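Local coordinates for protein AvrA (PDB 6BE0) that probably acetylates serine and threonine residues of target proteins with acetyl-CoA, as a YopJ-family bacterial effector that binds inositol hexakisphosphate and coenzyme A, at residues W59-Y64 / L284-H289. Residues are numbered along the deposited sequence; the frame is centred on the assembly and turned at random.
Sequences WIHISY and LSISAH. With COA (coenzyme A), chain C.
The indole of W59 pushes an edge of its six-membered ring against one face of the H289 imidazole, an edge-to-face pair with centroids 4.6 Å apart and planes inclined at 67°. CE3 of W59 leads this approach and lies 3.3 Å from NE2 of H289, offset toward the rim of the imidazole. With CG held between its backbone N and carbonyl carbon (chi1 61°), W59 sends the indole across to the segment 284-289. There I286 lays its CG2 methyl over one indole face, a CH-pi contact 3.9 Å from the centroid of the six-membered ring, while CB of I60 lies over the opposite face near the rim. Y64 completes the aromatic cluster: its CE2 comes in at the edge of the H289 ring, 3.6 Å from CD2, with the two planes steeply inclined. A water near the plane of the imidazole donates to O of I62 and makes a weak, long hydrogen bond with NE2 of H289.

Farther along, CD1 of I60 meets CD1 of L284 at 3.7 Å. The other branch of L284, CD2, turns to the coenzyme A adenine and lies 3.6 Å from N3A, and the edge of the W59 indole faces N1A, so L284 and W59 both border the adenine of the coenzyme A pocket. OG of S285 accepts from the backbone N of S287 in an ST turn where strand 283-285 gives way to helix 287-300. The contact thus fastens the loop between helices 40-55 and 65-82 to that strand-helix junction, with I54 of helix 40-55 against I286 and E53 hydrogen-bonded to the Y64 hydroxyl.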
ATOM      1  N   TRP A  59     -10.427  19.302  -1.814  1.00 42.00           N
ATOM      2  CA  TRP A  59      -9.876  17.961  -1.996  1.00 39.95           C
ATOM      3  C   TRP A  59     -10.456  16.960  -1.006  1.00 42.03           C
ATOM      4  O   TRP A  59     -10.603  15.777  -1.318  1.00 40.23           O
ATOM      5  CB  TRP A  59      -8.350  17.984  -1.852  1.00 38.39           C
ATOM      6  CG  TRP A  59      -7.880  18.446  -0.499  1.00 39.73           C
ATOM      7  CD1 TRP A  59      -7.632  19.730  -0.113  1.00 41.15           C
ATOM      8  CD2 TRP A  59      -7.601  17.625   0.645  1.00 40.26           C
ATOM      9  NE1 TRP A  59      -7.216  19.762   1.195  1.00 42.46           N
ATOM     10  CE2 TRP A  59      -7.189  18.483   1.684  1.00 42.04           C
ATOM     11  CE3 TRP A  59      -7.658  16.250   0.891  1.00 42.36           C
ATOM     12  CZ2 TRP A  59      -6.837  18.012   2.947  1.00 43.47           C
ATOM     13  CZ3 TRP A  59      -7.309  15.784   2.148  1.00 42.14           C
ATOM     14  CH2 TRP A  59      -6.903  16.664   3.158  1.00 43.13           C
ATOM     15  N   ILE A  60     -10.787  17.441   0.186  1.00 51.43           N
ATOM     16  CA  ILE A  60     -11.160  16.557   1.280  1.00 54.07           C
ATOM     17  C   ILE A  60     -12.492  15.841   1.047  1.00 54.87           C
ATOM     18  O   ILE A  60     -12.675  14.718   1.519  1.00 62.54           O
ATOM     19  CB  ILE A  60     -11.223  17.330   2.615  1.00 54.06           C
ATOM     20  CG1 ILE A  60     -11.459  16.357   3.771  1.00 55.90           C
ATOM     21  CG2 ILE A  60     -12.305  18.407   2.573  1.00 55.34           C
ATOM     22  CD1 ILE A  60     -10.857  16.809   5.080  1.00 57.53           C
ATOM     23  N   HIS A  61     -13.411  16.476   0.320  1.00 50.58           N
ATOM     24  CA  HIS A  61     -14.712  15.866   0.032  1.00 51.76           C
ATOM     25  C   HIS A  61     -14.877  15.528  -1.453  1.00 50.23           C
ATOM     26  O   HIS A  61     -15.994  15.471  -1.966  1.00 52.13           O
ATOM     27  CB  HIS A  61     -15.854  16.780   0.502  1.00 60.97           C
ATOM     28  CG  HIS A  61     -15.806  18.165  -0.065  1.00 58.95           C
ATOM     29  ND1 HIS A  61     -15.866  18.422  -1.419  1.00 59.65           N
ATOM     30  CD2 HIS A  61     -15.725  19.372   0.544  1.00 57.32           C
ATOM     31  CE1 HIS A  61     -15.814  19.726  -1.619  1.00 64.31           C
ATOM     32  NE2 HIS A  61     -15.728  20.326  -0.445  1.00 67.38           N
ATOM     33  N   ILE A  62     -13.755  15.297  -2.131  1.00 44.26           N
ATOM     34  CA  ILE A  62     -13.757  14.761  -3.491  1.00 42.68           C
ATOM     35  C   ILE A  62     -13.202  13.338  -3.476  1.00 40.93           C
ATOM     36  O   ILE A  62     -12.237  13.050  -2.767  1.00 39.75           O
ATOM     37  CB  ILE A  62     -12.920  15.638  -4.456  1.00 40.88           C
ATOM     38  CG1 ILE A  62     -13.635  16.965  -4.717  1.00 43.14           C
ATOM     39  CG2 ILE A  62     -12.677  14.917  -5.784  1.00 39.24           C
ATOM     40  CD1 ILE A  62     -12.781  18.000  -5.429  1.00 42.20           C
ATOM     41  N   SER A  63     -13.816  12.455  -4.260  1.00 43.08           N
ATOM     42  CA  SER A  63     -13.345  11.081  -4.393  1.00 41.86           C
ATOM     43  C   SER A  63     -12.496  10.926  -5.651  1.00 40.56           C
ATOM     44  O   SER A  63     -12.928  11.281  -6.748  1.00 40.92           O
ATOM     45  CB  SER A  63     -14.523  10.107  -4.432  1.00 42.85           C
ATOM     46  OG  SER A  63     -14.072   8.783  -4.659  1.00 42.58           O
ATOM     47  N   TYR A  64     -11.290  10.393  -5.478  1.00 43.21           N
ATOM     48  CA  TYR A  64     -10.345  10.212  -6.577  1.00 42.88           C
ATOM     49  C   TYR A  64     -10.190   8.744  -6.973  1.00 40.94           C
ATOM     50  O   TYR A  64      -9.398   8.420  -7.858  1.00 40.07           O
ATOM     51  CB  TYR A  64      -8.979  10.783  -6.192  1.00 42.68           C
ATOM     52  CG  TYR A  64      -9.010  12.247  -5.822  1.00 42.64           C
ATOM     53  CD1 TYR A  64      -9.027  13.228  -6.803  1.00 43.12           C
ATOM     54  CD2 TYR A  64      -9.020  12.649  -4.493  1.00 48.76           C
ATOM     55  CE1 TYR A  64      -9.057  14.568  -6.473  1.00 44.83           C
ATOM     56  CE2 TYR A  64      -9.048  13.988  -4.151  1.00 48.54           C
ATOM     57  CZ  TYR A  64      -9.064  14.944  -5.146  1.00 47.91           C
ATOM     58  OH  TYR A  64      -9.092  16.278  -4.814  1.00 47.20           O
ATOM     59  N   LEU A 284      -4.001  18.583   8.836  1.00 52.95           N
ATOM     60  CA  LEU A 284      -4.198  17.394   8.014  1.00 49.41           C
ATOM     61  C   LEU A 284      -3.021  17.194   7.069  1.00 46.31           C
ATOM     62  O   LEU A 284      -2.329  18.151   6.722  1.00 46.80           O
ATOM     63  CB  LEU A 284      -5.493  17.503   7.210  1.00 49.22           C
ATOM     64  CG  LEU A 284      -6.793  17.617   8.009  1.00 52.65           C
ATOM     65  CD1 LEU A 284      -7.966  17.828   7.065  1.00 52.62           C
ATOM     66  CD2 LEU A 284      -7.011  16.386   8.874  1.00 52.99           C
ATOM     67  N   SER A 285      -2.807  15.949   6.653  1.00 46.55           N
ATOM     68  CA  SER A 285      -1.744  15.623   5.709  1.00 43.99           C
ATOM     69  C   SER A 285      -2.297  15.461   4.300  1.00 41.23           C
ATOM     70  O   SER A 285      -3.249  14.710   4.081  1.00 40.85           O
ATOM     71  CB  SER A 285      -1.022  14.342   6.132  1.00 46.07           C
ATOM     72  OG  SER A 285      -0.090  13.938   5.142  1.00 43.03           O
ATOM     73  N   ILE A 286      -1.695  16.174   3.352  1.00 41.32           N
ATOM     74  CA  ILE A 286      -2.024  16.023   1.939  1.00 38.94           C
ATOM     75  C   ILE A 286      -0.886  15.315   1.215  1.00 37.30           C
ATOM     76  O   ILE A 286      -0.691  15.503   0.015  1.00 35.88           O
ATOM     77  CB  ILE A 286      -2.296  17.386   1.266  1.00 43.93           C
ATOM     78  CG1 ILE A 286      -1.061  18.293   1.352  1.00 40.89           C
ATOM     79  CG2 ILE A 286      -3.498  18.061   1.912  1.00 41.18           C
ATOM     80  CD1 ILE A 286      -1.137  19.511   0.458  1.00 41.55           C
ATOM     81  N   SER A 287      -0.131  14.505   1.952  1.00 35.12           N
ATOM     82  CA  SER A 287       1.038  13.833   1.394  1.00 34.11           C
ATOM     83  C   SER A 287       0.632  12.876   0.277  1.00 32.14           C
ATOM     84  O   SER A 287       1.182  12.922  -0.825  1.00 33.52           O
ATOM     85  CB  SER A 287       1.797  13.074   2.485  1.00 37.21           C
ATOM     86  OG  SER A 287       3.073  12.667   2.023  1.00 35.02           O
ATOM     87  N   ALA A 288      -0.336  12.013   0.566  1.00 30.29           N
ATOM     88  CA  ALA A 288      -0.825  11.052  -0.414  1.00 28.65           C
ATOM     89  C   ALA A 288      -1.431  11.757  -1.623  1.00 28.40           C
ATOM     90  O   ALA A 288      -1.253  11.316  -2.758  1.00 27.45           O
ATOM     91  CB  ALA A 288      -1.848  10.121   0.220  1.00 28.65           C
ATOM     92  N   HIS A 289      -2.145  12.852  -1.381  1.00 33.73           N
ATOM     93  CA  HIS A 289      -2.748  13.616  -2.467  1.00 34.21           C
ATOM     94  C   HIS A 289      -1.674  14.235  -3.355  1.00 33.51           C
ATOM     95  O   HIS A 289      -1.839  14.324  -4.572  1.00 33.35           O
ATOM     96  CB  HIS A 289      -3.671  14.704  -1.915  1.00 32.81           C
ATOM     97  CG  HIS A 289      -4.959  14.177  -1.363  1.00 33.73           C
ATOM     98  ND1 HIS A 289      -5.050  13.573  -0.128  1.00 35.10           N
ATOM     99  CD2 HIS A 289      -6.209  14.157  -1.884  1.00 34.01           C
ATOM    100  CE1 HIS A 289      -6.301  13.209   0.091  1.00 36.30           C
ATOM    101  NE2 HIS A 289      -7.024  13.550  -0.960  1.00 35.50           N
TER
HETATM  102  N1A COA C 302      -7.059  13.465   5.904  1.00 46.94           N
HETATM  103  C2A COA C 302      -5.971  13.484   6.731  1.00 45.68           C
HETATM  104  N3A COA C 302      -6.082  13.049   8.021  1.00 50.04           N
HETATM  105  C4A COA C 302      -7.282  12.592   8.499  1.00 52.71           C
HETATM  106  C5A COA C 302      -8.361  12.569   7.687  1.00 41.56           C
HETATM  107  C6A COA C 302      -8.238  13.014   6.375  1.00 38.20           C
HETATM  108  N6A COA C 302      -8.900  13.234   5.130  1.00 48.94           N
HETATM  109  N7A COA C 302      -9.416  12.075   8.394  1.00 54.56           N
HETATM  110  C8A COA C 302      -8.981  11.791   9.649  1.00 59.47           C
HETATM  111  N9A COA C 302      -7.669  12.109   9.721  1.00 62.41           N
HETATM  112  C1B COA C 302      -6.793  11.979  10.839  1.00 58.69           C
HETATM  113  C2B COA C 302      -6.518  13.155  11.360  1.00 63.90           C
HETATM  114  O2B COA C 302      -5.247  13.646  10.856  1.00 84.53           O
HETATM  115  C3B COA C 302      -6.439  12.903  12.960  1.00 82.50           C
HETATM  116  O3B COA C 302      -5.199  12.290  13.315  1.00 84.10           O
HETATM  117  P3B COA C 302      -4.182  13.080  14.286  1.00 67.69           P
HETATM  118  O7A COA C 302      -3.571  14.246  13.542  1.00 52.49           O
HETATM  119  O8A COA C 302      -4.924  13.586  15.498  1.00 77.48           O
HETATM  120  O9A COA C 302      -3.081  12.142  14.735  1.00 71.68           O
HETATM  121  C4B COA C 302      -7.465  12.059  13.219  1.00 85.62           C
HETATM  122  O4B COA C 302      -7.525  11.159  11.991  1.00 77.01           O
HETATM  123  C5B COA C 302      -8.765  12.835  13.381  1.00 93.33           C
HETATM  124  O5B COA C 302      -9.866  11.934  13.418  1.00 81.09           O
HETATM  125  P1A COA C 302     -10.666  11.729  14.789  1.00123.16           P
HETATM  126  O1A COA C 302      -9.753  12.000  15.975  1.00117.40           O
HETATM  127  O2A COA C 302     -11.850  12.680  14.821  1.00129.07           O
HETATM  128  O3A COA C 302     -11.196  10.238  14.865  1.00 91.01           O
HETATM  129  O   HOH W   1     -10.375  12.719  -0.742  1.00 30.02           O